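Local coordinates for LacI family sugar-binding transcriptional regulator (Enterococcus faecalis V583, PDB 4RK0), which probably regulates transcription by binding a DNA control region, and binds ribose in a pocket of its periplasmic-binding-protein-like fold, at residues I129-P134 and P172-T177; A241-E246 and P251-E256; D217-V222 and I265-T270. All coordinates share one frame; numbering follows the deposited sequence.

Overall arrangement
From the N terminus the chain builds most of the seven-stranded sheet, then passes into the four-stranded parallel sheet. There contact 1 closes a loop of 37 residues, bringing the end of helix 164-175 back onto strand 127-132. The first half of contact 3, 217-222, follows strand 209-211, and its partner 265-270 comes only after the chain has returned to the seven-stranded sheet, closing a loop of 42 residues. Contact 2 falls within that loop and closes a short turn between helix 233-249 and strand 257-265. Contacts 1 and 2 lie on opposite sides of the chain's centre, their centres about 41 Å apart, while contact 3 joins the loop after strand 209-211 to the segment after strand 257-265.

Contact 1 of 3, residues I129-P134 and P172-T177; sequences IVVMPP and PEILKT
Ile129 and Val131 meet Thr177 and Ile174 beside one flat group, the peptide of Ile174, whose oxygen receives Thr177 OG1 in the carbonyl plane, on a lone pair, at 2.8 Å and a C=O...OG1 angle of 140°. The setting is the parallel four-stranded sheet of a periplasmic-binding-protein-like fold. Helix 164-175 belongs to a beta-alpha-beta crossover from strand 154-159 to strand 181-184, and it packs across strand 127-132, which runs between those two. Across the contact there is no hydrogen bond, and the touching is chiefly methyl to methyl. Ile129 and Thr177 reach toward each other tip to tip, CD1 of the isoleucine lying 4.0 Å from CG2 of the threonine. One turn back, Ile174 CD1 touches Val131 CG2 at 4.2 Å. Beta-branched residues suit the strand, and their methyls meet the side chains of the helix; Ile158 and Leu193 also pack against Ile174, so its branched chain is enclosed by hydrocarbon. Threonine suits the turn that follows the helix because it serves both sides of it. With chi1 at 73°, OG1 sits between the backbone N and the carbonyl carbon and folds back to Ile174 O, while CG2 remains for Ile129. The same hydroxyl takes a hydrogen bond from Ser179 N, tying the turn to the approach of the next strand. Ile174 O is gripped twice, since Thr177 N also reaches it, at 3.0 Å.

Contact 2 of 3, residues A241-E246 and P251-E256; sequences ATLLLE and PAKDWE
Lys253 NZ draws together groups from both segments: Glu256 OE1 at 2.8 Å in a salt bridge whose hydrogen bond is weak in geometry, and Glu246 OE1 across the contact in a long salt bridge of 3.9 Å. This salt-bridge network spans the loop that takes the chain from helix 233-249 into strand 257-265 of the seven-stranded sheet. A lysine suits the place because its long chain can bend. Here it turns at chi2 (96°) and again at chi3, which swings NZ round to Glu256 OE1. A water extends its reach, donating to Leu243 O at 2.7 Å and accepting a weak bond from NZ. The two glutamates bring OE1 atoms within 4.3 Å of each other, and the lysine's charge probably offsets their repulsion. Leu243, packed on Ile91 and Val105 of the sheet, sends its CD2 methyl to the carboxylate of Glu256, the two side chains crossing at about a right angle. The loop has further ties, Arg247 NH1 bonding Lys253 O and Asp103 OD1 receiving Glu256 N. The nearest approach between the segments is Leu243 CD2 to Glu256 OE1, 3.4 Å.

Contact 3 of 3, residues D217-V222 and I265-T270; sequences DMCEYV and IERFST
Arg267 NH2 donates to Glu220 OE2 at 3.2 Å in a salt bridge that is far from the two-pronged, coplanar kind. The carboxylate and guanidinium planes stand 81° apart, the oxygen is met on its anti side, and the N-H...O angle is only 141°. The arginine's strongest polar partner is Leu226 O, bonded by NH1, and NH2 also bonds Asn215 OD1. Arginine suits this place because its several N-H groups can serve acceptors in different directions, and its extended chain carries them between the loops. Ile265 CG2 sits 3.5 Å above the guanidinium plane on one face, and on the opposite face lies Glu220 CG, 3.6 Å from Arg267 NE, so the glutamate offers a methylene as well as its charge. Cys219, small enough for close approach, brings CB to 3.4 Å from Arg267 NH1 at an oblique slant. The 3-10 turn of 217-220 also meets the second subunit, where Met218 packs on Met218 of that chain and Glu220 OE1 forms a long, weak ion pair with its Arg195. With carbonyl, amide and carboxylate oxygens all holding it, the guanidinium is probably fixed in rotation, and Glu220 probably adds some charge neutralisation.

Contact 1 of 3, residues I129-P134 and P172-T177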
# COMPACT_ATOMS: atom_id res chain seq x y z
N ILE A 129 24.27 -2.49 -13.38
CA ILE A 129 23.64 -3.68 -12.89
C ILE A 129 22.15 -3.51 -13.09
O ILE A 129 21.63 -2.42 -12.84
CB ILE A 129 23.85 -3.87 -11.37
CG1 ILE A 129 25.33 -3.94 -10.99
CG2 ILE A 129 23.09 -5.08 -10.91
CD1 ILE A 129 25.95 -5.30 -11.21
N VAL A 130 21.49 -4.57 -13.52
CA VAL A 130 20.04 -4.60 -13.53
C VAL A 130 19.61 -5.58 -12.46
O VAL A 130 20.07 -6.73 -12.43
CB VAL A 130 19.47 -5.05 -14.89
CG1 VAL A 130 17.94 -5.08 -14.82
CG2 VAL A 130 19.93 -4.13 -16.00
N VAL A 131 18.76 -5.13 -11.54
CA VAL A 131 18.35 -5.97 -10.42
C VAL A 131 16.91 -6.34 -10.64
O VAL A 131 16.01 -5.46 -10.74
CB VAL A 131 18.49 -5.24 -9.06
CG1 VAL A 131 18.07 -6.15 -7.92
CG2 VAL A 131 19.89 -4.74 -8.83
N MET A 132 16.65 -7.64 -10.72
CA MET A 132 15.31 -8.14 -11.12
C MET A 132 15.03 -9.55 -10.62
O MET A 132 15.96 -10.22 -10.23
CB MET A 132 15.21 -8.07 -12.65
CG MET A 132 16.05 -9.08 -13.44
SD MET A 132 15.92 -8.66 -15.21
CE MET A 132 14.22 -9.08 -15.55
N PRO A 133 13.76 -10.00 -10.65
CA PRO A 133 13.46 -11.35 -10.19
C PRO A 133 13.82 -12.39 -11.21
O PRO A 133 13.93 -12.06 -12.39
CB PRO A 133 11.94 -11.34 -9.95
CG PRO A 133 11.42 -10.27 -10.85
CD PRO A 133 12.55 -9.30 -11.12
N PRO A 134 14.04 -13.64 -10.75
CA PRO A 134 14.21 -14.74 -11.70
C PRO A 134 12.89 -15.13 -12.30
O PRO A 134 11.85 -14.82 -11.72
CB PRO A 134 14.74 -15.87 -10.80
CG PRO A 134 14.11 -15.61 -9.47
CD PRO A 134 14.13 -14.10 -9.35
N PRO A 172 24.87 -6.91 -0.94
CA PRO A 172 26.21 -7.53 -0.79
C PRO A 172 26.86 -7.93 -2.12
O PRO A 172 28.05 -7.70 -2.34
CB PRO A 172 25.94 -8.74 0.13
CG PRO A 172 24.75 -8.33 0.94
CD PRO A 172 23.92 -7.42 0.07
N GLU A 173 26.08 -8.50 -3.04
CA GLU A 173 26.64 -8.88 -4.32
C GLU A 173 27.04 -7.64 -5.13
O GLU A 173 28.10 -7.58 -5.74
CB GLU A 173 25.68 -9.79 -5.09
CG GLU A 173 26.03 -11.27 -5.05
CD GLU A 173 27.00 -11.67 -6.15
OE1 GLU A 173 26.70 -11.39 -7.33
OE2 GLU A 173 28.05 -12.26 -5.83
N ILE A 174 26.21 -6.61 -5.10
CA ILE A 174 26.55 -5.37 -5.84
C ILE A 174 27.87 -4.76 -5.39
O ILE A 174 28.66 -4.26 -6.20
CB ILE A 174 25.44 -4.33 -5.68
CG1 ILE A 174 24.15 -4.84 -6.35
CG2 ILE A 174 25.85 -3.01 -6.28
CD1 ILE A 174 22.90 -4.14 -5.91
N LEU A 175 28.10 -4.79 -4.09
CA LEU A 175 29.31 -4.22 -3.54
C LEU A 175 30.59 -4.93 -3.98
O LEU A 175 31.66 -4.35 -3.92
CB LEU A 175 29.21 -4.18 -2.02
CG LEU A 175 28.12 -3.26 -1.46
CD1 LEU A 175 28.13 -3.43 0.05
CD2 LEU A 175 28.31 -1.80 -1.88
N LYS A 176 30.46 -6.18 -4.44
CA LYS A 176 31.59 -6.91 -4.99
C LYS A 176 31.92 -6.54 -6.44
O LYS A 176 32.94 -6.96 -6.94
CB LYS A 176 31.33 -8.42 -4.90
CG LYS A 176 31.45 -9.00 -3.50
CD LYS A 176 31.14 -10.49 -3.52
CE LYS A 176 31.48 -11.16 -2.20
NZ LYS A 176 30.51 -10.78 -1.13
N THR A 177 31.07 -5.76 -7.10
CA THR A 177 31.21 -5.49 -8.55
C THR A 177 31.88 -4.14 -8.76
O THR A 177 32.04 -3.37 -7.81
CB THR A 177 29.84 -5.42 -9.28
OG1 THR A 177 29.17 -4.19 -8.93
CG2 THR A 177 28.93 -6.58 -8.92

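Contact 2 of 3, residues A241-E246 and P251-E256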
# COMPACT_ATOMS: atom_id res chain seq x y z
N ALA A 241 -10.97 -1.25 -15.94
CA ALA A 241 -12.36 -1.41 -15.48
C ALA A 241 -13.32 -0.95 -16.56
O ALA A 241 -14.38 -1.55 -16.76
CB ALA A 241 -12.60 -0.62 -14.21
N THR A 242 -12.94 0.10 -17.26
CA THR A 242 -13.86 0.73 -18.22
C THR A 242 -14.08 -0.26 -19.32
O THR A 242 -15.22 -0.52 -19.70
CB THR A 242 -13.33 2.06 -18.74
OG1 THR A 242 -13.24 2.98 -17.63
CG2 THR A 242 -14.27 2.67 -19.79
N LEU A 243 -12.99 -0.81 -19.84
CA LEU A 243 -13.09 -1.81 -20.90
C LEU A 243 -13.82 -3.05 -20.48
O LEU A 243 -14.56 -3.62 -21.28
CB LEU A 243 -11.72 -2.15 -21.44
CG LEU A 243 -11.06 -1.09 -22.32
CD1 LEU A 243 -9.78 -1.67 -22.84
CD2 LEU A 243 -11.95 -0.66 -23.48
N LEU A 244 -13.69 -3.46 -19.23
CA LEU A 244 -14.39 -4.66 -18.78
C LEU A 244 -15.87 -4.39 -18.68
O LEU A 244 -16.68 -5.21 -19.10
CB LEU A 244 -13.86 -5.18 -17.44
CG LEU A 244 -14.55 -6.41 -16.84
CD1 LEU A 244 -14.44 -7.62 -17.77
CD2 LEU A 244 -13.90 -6.74 -15.50
N LEU A 245 -16.24 -3.26 -18.11
CA LEU A 245 -17.67 -2.94 -18.01
C LEU A 245 -18.33 -2.78 -19.38
O LEU A 245 -19.54 -3.04 -19.53
CB LEU A 245 -17.88 -1.70 -17.15
CG LEU A 245 -17.78 -1.95 -15.63
CD1 LEU A 245 -17.99 -0.63 -14.89
CD2 LEU A 245 -18.79 -2.98 -15.15
N GLU A 246 -17.54 -2.40 -20.38
CA GLU A 246 -18.03 -2.31 -21.75
C GLU A 246 -18.38 -3.67 -22.31
O GLU A 246 -19.33 -3.78 -23.07
CB GLU A 246 -16.99 -1.68 -22.67
CG GLU A 246 -17.05 -0.16 -22.77
CD GLU A 246 -15.87 0.43 -23.55
OE1 GLU A 246 -15.10 -0.33 -24.19
OE2 GLU A 246 -15.69 1.66 -23.50
N PRO A 251 -21.57 -7.98 -24.69
CA PRO A 251 -20.68 -9.15 -24.65
C PRO A 251 -19.93 -9.47 -25.93
O PRO A 251 -18.86 -10.09 -25.89
CB PRO A 251 -21.63 -10.28 -24.30
CG PRO A 251 -22.63 -9.63 -23.40
CD PRO A 251 -22.83 -8.25 -23.99
N ALA A 252 -20.46 -9.05 -27.06
CA ALA A 252 -19.88 -9.48 -28.33
C ALA A 252 -18.94 -8.46 -28.95
O ALA A 252 -18.50 -8.65 -30.08
CB ALA A 252 -21.00 -9.81 -29.31
N LYS A 253 -18.59 -7.39 -28.21
CA LYS A 253 -17.66 -6.39 -28.77
C LYS A 253 -16.27 -6.92 -29.07
O LYS A 253 -15.87 -7.96 -28.53
CB LYS A 253 -17.62 -5.14 -27.88
CG LYS A 253 -17.03 -5.30 -26.49
CD LYS A 253 -15.56 -4.89 -26.45
CE LYS A 253 -15.32 -3.38 -26.40
NZ LYS A 253 -13.88 -3.14 -26.68
N ASP A 254 -15.54 -6.25 -29.96
CA ASP A 254 -14.25 -6.77 -30.39
C ASP A 254 -13.24 -6.76 -29.25
O ASP A 254 -13.32 -5.92 -28.35
CB ASP A 254 -13.62 -5.99 -31.56
CG ASP A 254 -13.51 -6.83 -32.84
OD1 ASP A 254 -14.23 -7.85 -32.97
OD2 ASP A 254 -12.71 -6.47 -33.73
N TRP A 255 -12.29 -7.68 -29.34
CA TRP A 255 -11.17 -7.77 -28.42
C TRP A 255 -10.31 -6.53 -28.58
O TRP A 255 -9.93 -6.18 -29.69
CB TRP A 255 -10.29 -8.98 -28.76
CG TRP A 255 -10.99 -10.28 -28.81
CD1 TRP A 255 -11.09 -11.12 -29.89
CD2 TRP A 255 -11.70 -10.91 -27.74
NE1 TRP A 255 -11.82 -12.23 -29.56
CE2 TRP A 255 -12.23 -12.12 -28.26
CE3 TRP A 255 -11.98 -10.57 -26.42
CZ2 TRP A 255 -12.97 -12.99 -27.48
CZ3 TRP A 255 -12.73 -11.43 -25.65
CH2 TRP A 255 -13.21 -12.63 -26.18
N GLU A 256 -9.97 -5.89 -27.46
CA GLU A 256 -9.23 -4.65 -27.50
C GLU A 256 -7.98 -4.77 -26.64
O GLU A 256 -8.04 -5.24 -25.50
CB GLU A 256 -10.12 -3.50 -27.00
CG GLU A 256 -9.59 -2.11 -27.34
CD GLU A 256 -10.64 -1.01 -27.25
OE1 GLU A 256 -11.79 -1.25 -26.82
OE2 GLU A 256 -10.29 0.13 -27.61
O HOH W 1 -13.90 -4.30 -23.81

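Contact 3 of 3, residues D217-V222 and I265-T270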
# COMPACT_ATOMS: atom_id res chain seq x y z
N ASP A 217 4.36 6.62 -5.01
CA ASP A 217 4.35 7.92 -4.32
C ASP A 217 5.57 8.10 -3.43
O ASP A 217 6.13 9.21 -3.34
CB ASP A 217 3.05 8.09 -3.53
CG ASP A 217 2.00 8.85 -4.33
OD1 ASP A 217 2.35 9.88 -4.94
OD2 ASP A 217 0.83 8.42 -4.34
N MET A 218 6.03 7.00 -2.82
CA MET A 218 7.22 7.01 -1.97
C MET A 218 8.51 7.50 -2.62
O MET A 218 9.46 7.79 -1.90
CB MET A 218 7.50 5.62 -1.35
CG MET A 218 6.82 5.33 -0.00
SD MET A 218 6.97 6.56 1.32
CE MET A 218 8.49 6.20 2.11
N CYS A 219 8.57 7.55 -3.96
CA CYS A 219 9.79 7.99 -4.65
C CYS A 219 10.26 9.38 -4.18
O CYS A 219 11.45 9.67 -4.14
CB CYS A 219 9.55 7.99 -6.15
SG CYS A 219 9.50 6.31 -6.89
N GLU A 220 9.29 10.23 -3.85
CA GLU A 220 9.58 11.63 -3.44
C GLU A 220 9.88 11.76 -1.95
O GLU A 220 10.27 12.83 -1.51
CB GLU A 220 8.39 12.51 -3.80
CG GLU A 220 7.98 12.44 -5.27
CD GLU A 220 6.98 13.51 -5.68
OE1 GLU A 220 6.19 13.96 -4.83
OE2 GLU A 220 6.96 13.86 -6.88
N TYR A 221 9.70 10.69 -1.18
CA TYR A 221 9.95 10.66 0.27
C TYR A 221 11.20 9.92 0.73
O TYR A 221 11.58 9.97 1.89
CB TYR A 221 8.70 10.13 0.98
CG TYR A 221 7.53 10.94 0.63
CD1 TYR A 221 6.73 10.66 -0.50
CD2 TYR A 221 7.20 12.05 1.40
CE1 TYR A 221 5.64 11.46 -0.82
CE2 TYR A 221 6.13 12.85 1.08
CZ TYR A 221 5.35 12.56 -0.03
OH TYR A 221 4.29 13.41 -0.28
N VAL A 222 11.88 9.24 -0.18
CA VAL A 222 13.16 8.65 0.13
C VAL A 222 14.27 9.69 -0.13
O VAL A 222 14.01 10.73 -0.73
CB VAL A 222 13.37 7.35 -0.64
CG1 VAL A 222 12.39 6.30 -0.10
CG2 VAL A 222 13.16 7.53 -2.16
N ILE A 265 11.09 10.16 -15.05
CA ILE A 265 10.95 11.21 -14.03
C ILE A 265 12.29 11.37 -13.41
O ILE A 265 12.71 10.51 -12.67
CB ILE A 265 9.97 10.84 -12.92
CG1 ILE A 265 8.62 10.43 -13.50
CG2 ILE A 265 9.78 12.03 -11.97
CD1 ILE A 265 7.90 11.52 -14.26
N GLU A 266 12.97 12.46 -13.72
CA GLU A 266 14.30 12.68 -13.20
C GLU A 266 14.22 13.39 -11.87
O GLU A 266 13.60 14.45 -11.75
CB GLU A 266 15.14 13.47 -14.20
CG GLU A 266 16.58 13.71 -13.79
CD GLU A 266 17.45 14.15 -14.97
OE1 GLU A 266 16.91 14.32 -16.08
OE2 GLU A 266 18.68 14.32 -14.78
N ARG A 267 14.84 12.77 -10.88
CA ARG A 267 14.94 13.34 -9.54
C ARG A 267 16.40 13.45 -9.16
O ARG A 267 17.20 14.07 -9.92
CB ARG A 267 14.08 12.53 -8.55
CG ARG A 267 12.63 12.63 -8.86
CD ARG A 267 11.76 12.18 -7.69
NE ARG A 267 10.35 12.35 -8.01
CZ ARG A 267 9.55 11.39 -8.50
NH1 ARG A 267 10.03 10.18 -8.77
NH2 ARG A 267 8.27 11.66 -8.75
N PHE A 268 16.80 12.87 -8.03
CA PHE A 268 18.10 13.16 -7.49
C PHE A 268 18.94 11.95 -7.20
O PHE A 268 20.01 12.05 -6.58
CB PHE A 268 17.96 14.12 -6.29
CG PHE A 268 17.52 15.49 -6.70
CD1 PHE A 268 18.45 16.41 -7.20
CD2 PHE A 268 16.18 15.84 -6.70
CE1 PHE A 268 18.05 17.66 -7.62
CE2 PHE A 268 15.77 17.11 -7.14
CZ PHE A 268 16.71 18.02 -7.59
N SER A 269 18.54 10.80 -7.71
CA SER A 269 19.26 9.57 -7.36
C SER A 269 20.31 9.12 -8.39
O SER A 269 20.92 8.10 -8.22
CB SER A 269 18.24 8.45 -7.09
OG SER A 269 17.59 8.04 -8.27
N THR A 270 20.49 9.88 -9.46
CA THR A 270 21.61 9.66 -10.37
C THR A 270 22.48 10.89 -10.52
O THR A 270 22.04 12.01 -10.29
CB THR A 270 21.12 9.25 -11.78
OG1 THR A 270 20.50 10.37 -12.44
CG2 THR A 270 20.11 8.11 -11.69